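Local coordinates for FLAP endonuclease-1 protein (Methanocaldococcus jannaschii, PDB 1A76) that cleaves 5' flaps and acts as a 5'-3' exonuclease on DNA during replication and repair, with magnesium as its cofactor, at residues Pro46-Asn49 with Glu53-Ser56; Ala57-Phe62 with Asn294-Asp299; Ala218-Thr223 with Gly245-Val250; Gly228-Ile233 with Lys252-Tyr257. All blocks are in the same frame, centred on the assembly; numbering follows the deposited sequence.

Contact 1. Residues Pro46-Asn49 with Glu53-Ser56; sequences PLRN and EITS
Leu47 and Thr55 make the tightest backbone link: Thr55 N donates to Leu47 O at 2.7 Å, approaching from above the carbonyl plane, 42° out of it. Two residues further on, Asn49 N reaches Glu53 O at 2.9 Å, this time in the carbonyl plane. These two bonds flank Arg48 and Ile54, which sit as a non-hydrogen-bonded antiparallel pair with CA atoms 4.2 Å apart, a single beta bridge that closes a hairpin-like loop. In the gap between the bonds, Arg48 CA comes 3.0 Å from Glu53 O as a CA-H...O contact, and Ile54 CA points its hydrogen at Leu47 O in the same way.

The third bond uses a side chain. Leu47 N donates to Ser56 OG at 3.2 Å and nearly straight, 161° at the hydrogen, while that hydroxyl also bonds Ile39 O. The two branches of Thr55 meet different residues: OG1 lies 3.6 Å from Leu47 CB, and CG2 packs on Asn49 CB. The Arg48 chain runs extended from CG to NE (chi2 180°), carrying the guanidinium across Ile54; Ile54 CG1 lies over one face, toward the rim, 3.6 Å from Arg48 NH1. Gly52 O, in the turn, receives a hydrogen bond from NH1, which helps to hold the end of the arginine. The Pro46 ring crosses Ile54 at a slant, CB 4.1 Å from Ile54 CG1.

This loop lies in the N-domain, between helices 28-38 and 56-70. Ile54 and Ser56 lean on Leu36 of the former helix, Ile54 also touches Tyr126, and Ser56 begins the latter.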
loop_
_atom_site.group_PDB
_atom_site.type_symbol
_atom_site.label_atom_id
_atom_site.label_comp_id
_atom_site.label_asym_id
_atom_site.label_seq_id
_atom_site.Cartn_x
_atom_site.Cartn_y
_atom_site.Cartn_z
ATOM N N PRO A 46 2.100 -6.406 19.847
ATOM C CA PRO A 46 2.094 -5.076 19.227
ATOM C C PRO A 46 2.457 -3.975 20.209
ATOM O O PRO A 46 2.317 -4.144 21.421
ATOM C CB PRO A 46 0.661 -4.919 18.712
ATOM C CG PRO A 46 -0.140 -5.902 19.485
ATOM C CD PRO A 46 0.780 -7.050 19.782
ATOM N N LEU A 47 2.948 -2.858 19.689
ATOM C CA LEU A 47 3.282 -1.719 20.534
ATOM C C LEU A 47 1.959 -1.106 20.999
ATOM O O LEU A 47 1.040 -0.941 20.199
ATOM C CB LEU A 47 4.059 -0.671 19.729
ATOM C CG LEU A 47 5.388 -0.192 20.303
ATOM C CD1 LEU A 47 6.343 -1.375 20.396
ATOM C CD2 LEU A 47 5.979 0.901 19.406
ATOM N N ARG A 48 1.855 -0.761 22.281
ATOM C CA ARG A 48 0.627 -0.155 22.781
ATOM C C ARG A 48 0.915 0.937 23.803
ATOM O O ARG A 48 1.959 0.928 24.454
ATOM C CB ARG A 48 -0.279 -1.204 23.443
ATOM C CG ARG A 48 -0.331 -2.577 22.776
ATOM C CD ARG A 48 -1.274 -3.480 23.581
ATOM N NE ARG A 48 -1.636 -4.713 22.885
ATOM C CZ ARG A 48 -2.801 -4.912 22.276
ATOM N NH1 ARG A 48 -3.719 -3.951 22.270
ATOM N NH2 ARG A 48 -3.043 -6.070 21.668
ATOM N N ASN A 49 -0.013 1.877 23.943
ATOM C CA ASN A 49 0.140 2.932 24.925
ATOM C C ASN A 49 -0.437 2.430 26.257
ATOM O O ASN A 49 -0.897 1.283 26.368
ATOM C CB ASN A 49 -0.555 4.226 24.470
ATOM C CG ASN A 49 -2.041 4.044 24.165
ATOM O OD1 ASN A 49 -2.613 4.804 23.382
ATOM N ND2 ASN A 49 -2.669 3.047 24.781
ATOM N N GLU A 53 -4.076 0.733 23.724
ATOM C CA GLU A 53 -4.344 0.955 22.296
ATOM C C GLU A 53 -3.068 0.733 21.497
ATOM O O GLU A 53 -1.986 1.124 21.928
ATOM C CB GLU A 53 -4.853 2.375 22.043
ATOM C CG GLU A 53 -6.254 2.645 22.563
ATOM C CD GLU A 53 -6.610 4.121 22.544
ATOM O OE1 GLU A 53 -5.768 4.952 22.946
ATOM O OE2 GLU A 53 -7.738 4.447 22.122
ATOM N N ILE A 54 -3.200 0.108 20.333
ATOM C CA ILE A 54 -2.042 -0.185 19.496
ATOM C C ILE A 54 -1.444 1.056 18.831
ATOM O O ILE A 54 -2.133 1.787 18.105
ATOM C CB ILE A 54 -2.397 -1.223 18.421
ATOM C CG1 ILE A 54 -2.676 -2.576 19.092
ATOM C CG2 ILE A 54 -1.251 -1.363 17.434
ATOM C CD1 ILE A 54 -3.316 -3.586 18.168
ATOM N N THR A 55 -0.151 1.263 19.074
ATOM C CA THR A 55 0.576 2.426 18.542
ATOM C C THR A 55 1.624 2.062 17.492
ATOM O O THR A 55 2.356 2.917 16.997
ATOM C CB THR A 55 1.268 3.189 19.687
ATOM O OG1 THR A 55 2.171 2.313 20.367
ATOM C CG2 THR A 55 0.237 3.692 20.688
ATOM N N SER A 56 1.692 0.780 17.168
ATOM C CA SER A 56 2.620 0.260 16.170
ATOM C C SER A 56 2.685 1.101 14.884
ATOM O O SER A 56 3.781 1.425 14.400
ATOM C CB SER A 56 2.215 -1.183 15.823
ATOM O OG SER A 56 2.946 -2.104 16.608
#

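Contact 2. Residues Ala57-Phe62 with Asn294-Asp299; sequences AYNGVF and NDFNYD
The turn that joins helix 283-292 to helix 298-315 is laid here against the first turns of N-domain helix 56-70, bringing a late part of the chain back onto an early one. Phe296 makes the larger share of the contact. Its CG lies anti to the carbonyl carbon (chi1 -88°), which sends the ring across to the helix, where the far end meets the backbone between Tyr58 and Asn59. Asn59 N lies at the ring edge, in its plane, 3.5 Å from Phe296 CZ. The same CZ atom stands 3.8 Å from Asn59 CB and 4.2 Å from Tyr58 CB, with the Asn59 amide plane turned 42° from the ring.

Asn294 makes the second approach. Its OD1 comes to the edge of the Tyr58 ring, 3.8 Å from CE2, and amide and ring planes stand 68° apart. The other end of that amide, ND2, is bonded to Phe289 O, and Phe289 also stacks edge-to-face with Tyr58, so helix 283-292 positions both partners. Beyond the turn, Asn297 OD1 caps Arg300 N at the start of helix 298-315.

No hydrogen bond spans the two segments. Cohesion rests on van der Waals packing, to which the amide oxygen Asn294 OD1 beside the ring edge of Tyr58 probably adds a weak electrostatic attraction.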
loop_
_atom_site.group_PDB
_atom_site.type_symbol
_atom_site.label_atom_id
_atom_site.label_comp_id
_atom_site.label_asym_id
_atom_site.label_seq_id
_atom_site.Cartn_x
_atom_site.Cartn_y
_atom_site.Cartn_z
ATOM N N ALA A 57 1.518 1.447 14.337
ATOM C CA ALA A 57 1.443 2.231 13.097
ATOM C C ALA A 57 1.959 3.668 13.234
ATOM O O ALA A 57 2.639 4.182 12.345
ATOM C CB ALA A 57 0.023 2.261 12.590
ATOM N N TYR A 58 1.614 4.321 14.338
ATOM C CA TYR A 58 2.049 5.691 14.567
ATOM C C TYR A 58 3.590 5.746 14.656
ATOM O O TYR A 58 4.226 6.695 14.166
ATOM C CB TYR A 58 1.408 6.239 15.859
ATOM C CG TYR A 58 -0.093 5.972 15.991
ATOM C CD1 TYR A 58 -0.907 5.882 14.862
ATOM C CD2 TYR A 58 -0.687 5.801 17.244
ATOM C CE1 TYR A 58 -2.271 5.627 14.968
ATOM C CE2 TYR A 58 -2.053 5.547 17.364
ATOM C CZ TYR A 58 -2.838 5.458 16.219
ATOM O OH TYR A 58 -4.172 5.160 16.317
ATOM N N ASN A 59 4.180 4.722 15.277
ATOM C CA ASN A 59 5.635 4.628 15.429
ATOM C C ASN A 59 6.326 4.549 14.056
ATOM O O ASN A 59 7.299 5.247 13.797
ATOM C CB ASN A 59 5.983 3.391 16.296
ATOM C CG ASN A 59 7.480 3.200 16.498
ATOM O OD1 ASN A 59 8.212 2.882 15.561
ATOM N ND2 ASN A 59 7.939 3.384 17.731
ATOM N N GLY A 60 5.816 3.705 13.170
ATOM C CA GLY A 60 6.424 3.588 11.857
ATOM C C GLY A 60 6.220 4.837 11.012
ATOM O O GLY A 60 7.131 5.277 10.316
ATOM N N VAL A 61 5.025 5.413 11.070
ATOM C CA VAL A 61 4.720 6.611 10.299
ATOM C C VAL A 61 5.693 7.745 10.643
ATOM O O VAL A 61 6.283 8.385 9.763
ATOM C CB VAL A 61 3.266 7.072 10.585
ATOM C CG1 VAL A 61 3.012 8.450 9.991
ATOM C CG2 VAL A 61 2.296 6.063 10.017
ATOM N N PHE A 62 5.859 7.980 11.936
ATOM C CA PHE A 62 6.725 9.038 12.439
ATOM C C PHE A 62 8.197 8.796 12.143
ATOM O O PHE A 62 8.803 9.533 11.368
ATOM C CB PHE A 62 6.511 9.190 13.950
ATOM C CG PHE A 62 7.260 10.341 14.563
ATOM C CD1 PHE A 62 6.940 11.658 14.233
ATOM C CD2 PHE A 62 8.286 10.106 15.480
ATOM C CE1 PHE A 62 7.624 12.722 14.804
ATOM C CE2 PHE A 62 8.984 11.165 16.065
ATOM C CZ PHE A 62 8.652 12.480 15.724
ATOM N N ASN A 294 -0.109 9.067 23.446
ATOM C CA ASN A 294 0.261 7.715 23.062
ATOM C C ASN A 294 1.518 7.134 23.683
ATOM O O ASN A 294 2.090 6.163 23.189
ATOM C CB ASN A 294 0.268 7.625 21.543
ATOM C CG ASN A 294 -1.141 7.503 20.988
ATOM O OD1 ASN A 294 -1.757 6.439 21.073
ATOM N ND2 ASN A 294 -1.670 8.595 20.449
ATOM N N ASP A 295 1.932 7.748 24.785
ATOM C CA ASP A 295 3.063 7.286 25.558
ATOM C C ASP A 295 4.403 7.077 24.870
ATOM O O ASP A 295 5.183 6.198 25.267
ATOM C CB ASP A 295 2.648 6.010 26.288
ATOM C CG ASP A 295 1.456 6.234 27.192
ATOM O OD1 ASP A 295 1.562 7.082 28.100
ATOM O OD2 ASP A 295 0.414 5.577 26.995
ATOM N N PHE A 296 4.684 7.854 23.838
ATOM C CA PHE A 296 5.978 7.723 23.189
ATOM C C PHE A 296 6.981 8.356 24.160
ATOM O O PHE A 296 6.597 9.133 25.038
ATOM C CB PHE A 296 6.000 8.474 21.855
ATOM C CG PHE A 296 5.526 7.648 20.678
ATOM C CD1 PHE A 296 4.370 6.889 20.764
ATOM C CD2 PHE A 296 6.233 7.651 19.478
ATOM C CE1 PHE A 296 3.920 6.146 19.674
ATOM C CE2 PHE A 296 5.791 6.914 18.386
ATOM C CZ PHE A 296 4.636 6.160 18.482
ATOM N N ASN A 297 8.253 8.009 24.016
ATOM C CA ASN A 297 9.290 8.570 24.880
ATOM C C ASN A 297 9.479 10.040 24.512
ATOM O O ASN A 297 9.757 10.371 23.354
ATOM C CB ASN A 297 10.604 7.816 24.696
ATOM C CG ASN A 297 11.735 8.439 25.477
ATOM O OD1 ASN A 297 12.578 9.129 24.915
ATOM N ND2 ASN A 297 11.754 8.204 26.787
ATOM N N TYR A 298 9.336 10.921 25.498
ATOM C CA TYR A 298 9.457 12.347 25.248
ATOM C C TYR A 298 10.761 12.748 24.599
ATOM O O TYR A 298 10.768 13.399 23.555
ATOM C CB TYR A 298 9.286 13.153 26.537
ATOM C CG TYR A 298 9.515 14.627 26.302
ATOM C CD1 TYR A 298 8.505 15.431 25.779
ATOM C CD2 TYR A 298 10.769 15.195 26.514
ATOM C CE1 TYR A 298 8.739 16.766 25.460
ATOM C CE2 TYR A 298 11.019 16.521 26.201
ATOM C CZ TYR A 298 10.005 17.301 25.671
ATOM O OH TYR A 298 10.259 18.603 25.346
ATOM N N ASP A 299 11.868 12.373 25.231
ATOM C CA ASP A 299 13.192 12.705 24.728
ATOM C C ASP A 299 13.349 12.353 23.248
ATOM O O ASP A 299 13.748 13.193 22.438
ATOM C CB ASP A 299 14.262 11.967 25.546
ATOM C CG ASP A 299 14.565 12.645 26.881
ATOM O OD1 ASP A 299 14.036 13.748 27.141
ATOM O OD2 ASP A 299 15.341 12.059 27.672
#

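Contact 3. Residues Ala218-Thr223 with Gly245-Val250; sequences AIFMGT and GVAKDV
Phe220 and Val250 form the closest apolar contact, with the phenyl ring reaching from helix 211-221 to the first turn of helix 247-254. The ring comes edge first. Val250 CG1, anti to its backbone nitrogen (chi1 170°), meets the rim at 3.6 Å from Phe220 CE1 and 3.7 Å from CZ, the two side chains crossing at about a right angle. On the rim's other side, Ala247 CB lies in the ring plane, 3.9 Å from Phe220 CE2. Ala247 and Val250 are three residues apart, so one turn of helix presents both carbons to a single aromatic edge.

Backbone interactions set up the two helix ends. Gly222 N bonds Ala218 O at 2.7 Å as helix 211-221 stops, and Gly222 leaves helical geometry with positive phi. In the other segment, Gly245 ends helix 235-244 in a Schellman motif and Val246 takes the N-cap position of the next helix.

One charged link runs from the second segment: Lys248 NZ forms a salt bridge with Asp216, earlier in helix 211-221. Ala238 and Leu241 of helix 235-244, and Leu251 of helix 247-254 itself, pack around the ring. The contact belongs to the core behind the helix-three-turn-helix (H3TH) element of this nuclease family, whose two helices are probably 211-221 and 235-244.

Because the Phe220 contact is wholly carbon to carbon, it offers hydrophobic burial and shape fit but no directional bond.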
loop_
_atom_site.group_PDB
_atom_site.type_symbol
_atom_site.label_atom_id
_atom_site.label_comp_id
_atom_site.label_asym_id
_atom_site.label_seq_id
_atom_site.Cartn_x
_atom_site.Cartn_y
_atom_site.Cartn_z
ATOM N N ALA A 218 -0.448 -12.684 -13.700
ATOM C CA ALA A 218 -0.978 -12.341 -12.389
ATOM C C ALA A 218 -2.365 -12.939 -12.187
ATOM O O ALA A 218 -2.672 -13.497 -11.124
ATOM C CB ALA A 218 -1.043 -10.824 -12.233
ATOM N N ILE A 219 -3.215 -12.816 -13.203
ATOM C CA ILE A 219 -4.561 -13.352 -13.103
ATOM C C ILE A 219 -4.511 -14.870 -12.909
ATOM O O ILE A 219 -5.240 -15.400 -12.071
ATOM C CB ILE A 219 -5.405 -12.954 -14.339
ATOM C CG1 ILE A 219 -5.705 -11.442 -14.277
ATOM C CG2 ILE A 219 -6.717 -13.721 -14.363
ATOM C CD1 ILE A 219 -6.321 -10.864 -15.547
ATOM N N PHE A 220 -3.650 -15.561 -13.660
ATOM C CA PHE A 220 -3.492 -17.021 -13.531
ATOM C C PHE A 220 -3.100 -17.387 -12.108
ATOM O O PHE A 220 -3.635 -18.328 -11.517
ATOM C CB PHE A 220 -2.368 -17.548 -14.438
ATOM C CG PHE A 220 -2.822 -17.957 -15.812
ATOM C CD1 PHE A 220 -3.663 -19.051 -15.987
ATOM C CD2 PHE A 220 -2.370 -17.271 -16.934
ATOM C CE1 PHE A 220 -4.046 -19.457 -17.262
ATOM C CE2 PHE A 220 -2.745 -17.668 -18.208
ATOM C CZ PHE A 220 -3.588 -18.768 -18.372
ATOM N N MET A 221 -2.130 -16.662 -11.572
ATOM C CA MET A 221 -1.645 -16.950 -10.232
ATOM C C MET A 221 -2.694 -16.582 -9.205
ATOM O O MET A 221 -2.796 -17.226 -8.165
ATOM C CB MET A 221 -0.343 -16.192 -9.976
ATOM C CG MET A 221 0.817 -16.686 -10.850
ATOM S SD MET A 221 2.280 -15.638 -10.751
ATOM C CE MET A 221 2.808 -15.916 -9.081
ATOM N N GLY A 222 -3.476 -15.554 -9.516
ATOM C CA GLY A 222 -4.531 -15.111 -8.620
ATOM C C GLY A 222 -4.290 -13.716 -8.077
ATOM O O GLY A 222 -3.251 -13.455 -7.455
ATOM N N THR A 223 -5.230 -12.809 -8.325
ATOM C CA THR A 223 -5.113 -11.435 -7.826
ATOM C C THR A 223 -6.085 -11.248 -6.654
ATOM O O THR A 223 -6.734 -12.199 -6.216
ATOM C CB THR A 223 -5.446 -10.374 -8.937
ATOM O OG1 THR A 223 -6.844 -10.404 -9.241
ATOM C CG2 THR A 223 -4.661 -10.652 -10.214
ATOM N N GLY A 245 0.790 -17.741 -26.715
ATOM C CA GLY A 245 -0.268 -16.986 -27.358
ATOM C C GLY A 245 -1.673 -17.525 -27.173
ATOM O O GLY A 245 -2.552 -17.221 -27.975
ATOM N N VAL A 246 -1.892 -18.316 -26.125
ATOM C CA VAL A 246 -3.211 -18.885 -25.853
ATOM C C VAL A 246 -3.727 -18.518 -24.463
ATOM O O VAL A 246 -4.804 -18.955 -24.066
ATOM C CB VAL A 246 -3.198 -20.430 -25.949
ATOM C CG1 VAL A 246 -2.798 -20.873 -27.350
ATOM C CG2 VAL A 246 -2.240 -21.001 -24.922
ATOM N N ALA A 247 -2.960 -17.709 -23.731
ATOM C CA ALA A 247 -3.332 -17.290 -22.378
ATOM C C ALA A 247 -4.688 -16.597 -22.304
ATOM O O ALA A 247 -5.521 -16.929 -21.455
ATOM C CB ALA A 247 -2.265 -16.370 -21.815
ATOM N N LYS A 248 -4.902 -15.627 -23.186
ATOM C CA LYS A 248 -6.147 -14.876 -23.205
ATOM C C LYS A 248 -7.404 -15.735 -23.401
ATOM O O LYS A 248 -8.420 -15.533 -22.720
ATOM C CB LYS A 248 -6.061 -13.782 -24.277
ATOM C CG LYS A 248 -4.976 -12.733 -23.974
ATOM C CD LYS A 248 -4.418 -12.086 -25.235
ATOM C CE LYS A 248 -3.226 -11.176 -24.922
ATOM N NZ LYS A 248 -3.427 -10.392 -23.661
ATOM N N ASP A 249 -7.348 -16.678 -24.333
ATOM C CA ASP A 249 -8.482 -17.557 -24.575
ATOM C C ASP A 249 -8.727 -18.375 -23.316
ATOM O O ASP A 249 -9.870 -18.548 -22.889
ATOM C CB ASP A 249 -8.200 -18.495 -25.756
ATOM C CG ASP A 249 -8.328 -17.798 -27.099
ATOM O OD1 ASP A 249 -9.150 -16.865 -27.210
ATOM O OD2 ASP A 249 -7.609 -18.183 -28.046
ATOM N N VAL A 250 -7.646 -18.857 -22.711
ATOM C CA VAL A 250 -7.733 -19.664 -21.497
ATOM C C VAL A 250 -8.377 -18.922 -20.324
ATOM O O VAL A 250 -9.201 -19.480 -19.593
ATOM C CB VAL A 250 -6.327 -20.141 -21.059
ATOM C CG1 VAL A 250 -6.402 -20.751 -19.675
ATOM C CG2 VAL A 250 -5.764 -21.156 -22.077
#

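Contact 4. Residues Gly228-Ile233 with Lys252-Tyr257; sequences GGVKGI and KKEVEY
Lys231 NZ and Glu254 OE1 form a short salt bridge of 2.6 Å. The ammonium meets OE1 on its anti side, 20° out of the carboxylate plane, and gets there because the lysine chain is bent at chi2, chi3 and chi4, curling back to the helix end instead of reaching outward. A water adds to the grip: it accepts from Lys231 NZ at 2.7 Å and lies 2.9 Å from Gly229 O, with Glu254 O as a more distant, weak partner.

The lysine occupies the second position of a type I' turn from Val230 to Ile233, closed by Ile233 N to Val230 O at 2.7 Å; Lys231 and Gly232 both have positive phi. This turn lies in the loop between helices 211-221 and 235-244, probably the turn of the helix-three-turn-helix (H3TH) element with which FEN1 relatives hold duplex DNA.

Beneath the charged pair, Val230 splits its two methyls. CG1, anti to the backbone nitrogen, lies 3.5 Å from Glu254 CB, while CG2 presses on Val255 CG2 at 3.4 Å, closer than usual van der Waals contact. Phe220 packs on the same valine from helix 211-221, and Ile219 touches Val255.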
loop_
_atom_site.group_PDB
_atom_site.type_symbol
_atom_site.label_atom_id
_atom_site.label_comp_id
_atom_site.label_asym_id
_atom_site.label_seq_id
_atom_site.Cartn_x
_atom_site.Cartn_y
_atom_site.Cartn_z
ATOM N N GLY A 228 -7.039 -17.393 -5.490
ATOM C CA GLY A 228 -6.912 -18.784 -5.878
ATOM C C GLY A 228 -6.541 -18.936 -7.339
ATOM O O GLY A 228 -6.206 -20.028 -7.790
ATOM N N GLY A 229 -6.610 -17.841 -8.088
ATOM C CA GLY A 229 -6.252 -17.887 -9.494
ATOM C C GLY A 229 -6.897 -18.969 -10.342
ATOM O O GLY A 229 -8.081 -19.280 -10.198
ATOM N N VAL A 230 -6.109 -19.554 -11.233
ATOM C CA VAL A 230 -6.624 -20.576 -12.126
ATOM C C VAL A 230 -5.963 -21.933 -11.922
ATOM O O VAL A 230 -4.742 -22.058 -11.974
ATOM C CB VAL A 230 -6.445 -20.145 -13.625
ATOM C CG1 VAL A 230 -7.059 -21.180 -14.565
ATOM C CG2 VAL A 230 -7.084 -18.783 -13.861
ATOM N N LYS A 231 -6.797 -22.940 -11.680
ATOM C CA LYS A 231 -6.378 -24.333 -11.513
ATOM C C LYS A 231 -4.982 -24.628 -10.962
ATOM O O LYS A 231 -4.292 -25.530 -11.450
ATOM C CB LYS A 231 -6.552 -25.061 -12.851
ATOM C CG LYS A 231 -7.697 -24.513 -13.721
ATOM C CD LYS A 231 -9.073 -24.694 -13.072
ATOM C CE LYS A 231 -9.507 -23.463 -12.260
ATOM N NZ LYS A 231 -10.082 -22.358 -13.089
ATOM N N GLY A 232 -4.581 -23.887 -9.938
ATOM C CA GLY A 232 -3.277 -24.098 -9.329
ATOM C C GLY A 232 -2.084 -23.739 -10.196
ATOM O O GLY A 232 -0.943 -24.009 -9.817
ATOM N N ILE A 233 -2.334 -23.134 -11.355
ATOM C CA ILE A 233 -1.252 -22.753 -12.258
ATOM C C ILE A 233 -0.330 -21.704 -11.626
ATOM O O ILE A 233 -0.794 -20.673 -11.122
ATOM C CB ILE A 233 -1.813 -22.185 -13.587
ATOM C CG1 ILE A 233 -2.461 -23.304 -14.410
ATOM C CG2 ILE A 233 -0.703 -21.556 -14.401
ATOM C CD1 ILE A 233 -3.557 -22.812 -15.338
ATOM N N LYS A 252 -10.376 -16.220 -20.495
ATOM C CA LYS A 252 -11.775 -15.903 -20.765
ATOM C C LYS A 252 -12.649 -17.094 -20.330
ATOM O O LYS A 252 -13.736 -16.921 -19.781
ATOM C CB LYS A 252 -11.965 -15.624 -22.251
ATOM C CG LYS A 252 -13.172 -16.309 -22.847
ATOM C CD LYS A 252 -14.309 -15.336 -23.036
ATOM C CE LYS A 252 -15.050 -15.655 -24.318
ATOM N NZ LYS A 252 -15.299 -17.119 -24.434
ATOM N N LYS A 253 -12.155 -18.302 -20.575
ATOM C CA LYS A 253 -12.851 -19.528 -20.200
ATOM C C LYS A 253 -12.785 -19.802 -18.701
ATOM O O LYS A 253 -13.802 -20.100 -18.067
ATOM C CB LYS A 253 -12.242 -20.723 -20.940
ATOM C CG LYS A 253 -12.492 -22.078 -20.274
ATOM C CD LYS A 253 -11.864 -23.213 -21.072
ATOM C CE LYS A 253 -11.983 -24.542 -20.336
ATOM N NZ LYS A 253 -11.326 -25.677 -21.058
ATOM N N GLU A 254 -11.588 -19.695 -18.135
ATOM C CA GLU A 254 -11.384 -19.992 -16.720
ATOM C C GLU A 254 -11.722 -18.921 -15.690
ATOM O O GLU A 254 -11.980 -19.242 -14.530
ATOM C CB GLU A 254 -9.940 -20.446 -16.490
ATOM C CG GLU A 254 -9.611 -21.804 -17.094
ATOM C CD GLU A 254 -10.570 -22.901 -16.656
ATOM O OE1 GLU A 254 -10.948 -22.938 -15.464
ATOM O OE2 GLU A 254 -10.937 -23.733 -17.510
ATOM N N VAL A 255 -11.727 -17.660 -16.100
ATOM C CA VAL A 255 -11.984 -16.578 -15.162
ATOM C C VAL A 255 -13.163 -15.689 -15.525
ATOM O O VAL A 255 -13.083 -14.896 -16.460
ATOM C CB VAL A 255 -10.729 -15.688 -15.014
ATOM C CG1 VAL A 255 -11.044 -14.497 -14.138
ATOM C CG2 VAL A 255 -9.573 -16.511 -14.418
ATOM N N GLU A 256 -14.262 -15.822 -14.789
ATOM C CA GLU A 256 -15.434 -14.983 -15.045
ATOM C C GLU A 256 -15.011 -13.551 -14.754
ATOM O O GLU A 256 -14.250 -13.317 -13.828
ATOM C CB GLU A 256 -16.581 -15.369 -14.110
ATOM C CG GLU A 256 -17.934 -14.778 -14.501
ATOM C CD GLU A 256 -19.081 -15.368 -13.696
ATOM O OE1 GLU A 256 -18.830 -15.835 -12.568
ATOM O OE2 GLU A 256 -20.234 -15.360 -14.190
ATOM N N TYR A 257 -15.501 -12.592 -15.522
ATOM C CA TYR A 257 -15.132 -11.183 -15.297
ATOM C C TYR A 257 -13.650 -10.909 -15.546
ATOM O O TYR A 257 -13.066 -9.980 -14.977
ATOM C CB TYR A 257 -15.512 -10.726 -13.881
ATOM C CG TYR A 257 -16.956 -11.003 -13.516
ATOM C CD1 TYR A 257 -18.001 -10.562 -14.331
ATOM C CD2 TYR A 257 -17.274 -11.752 -12.382
ATOM C CE1 TYR A 257 -19.340 -10.864 -14.023
ATOM C CE2 TYR A 257 -18.601 -12.063 -12.066
ATOM C CZ TYR A 257 -19.627 -11.618 -12.891
ATOM O OH TYR A 257 -20.941 -11.926 -12.583
HETATM O O HOH W 1 -10.458 -20.071 -11.657
#

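Contact 1 closes a short hairpin-like loop within the N-domain, three residues of turn between its segments, and ends just as contact 2 opens on the following helix. Contact 2 then spans 231 residues, joining helix 56-70 to the turn before helix 298-315; it also touches contact 1, through Thr55 with Asn294 and Leu47 with Asn59. Contacts 3 and 4 are nested inside that long loop, on the far side of the molecule, their centres about 44 Å from that of contact 2. Their segments alternate along the chain, so the two contacts cross. Both use helix 247-254, tying it to helix 211-221 and to the loop between that helix and helix 235-244, and they meet at Phe220 and Val230.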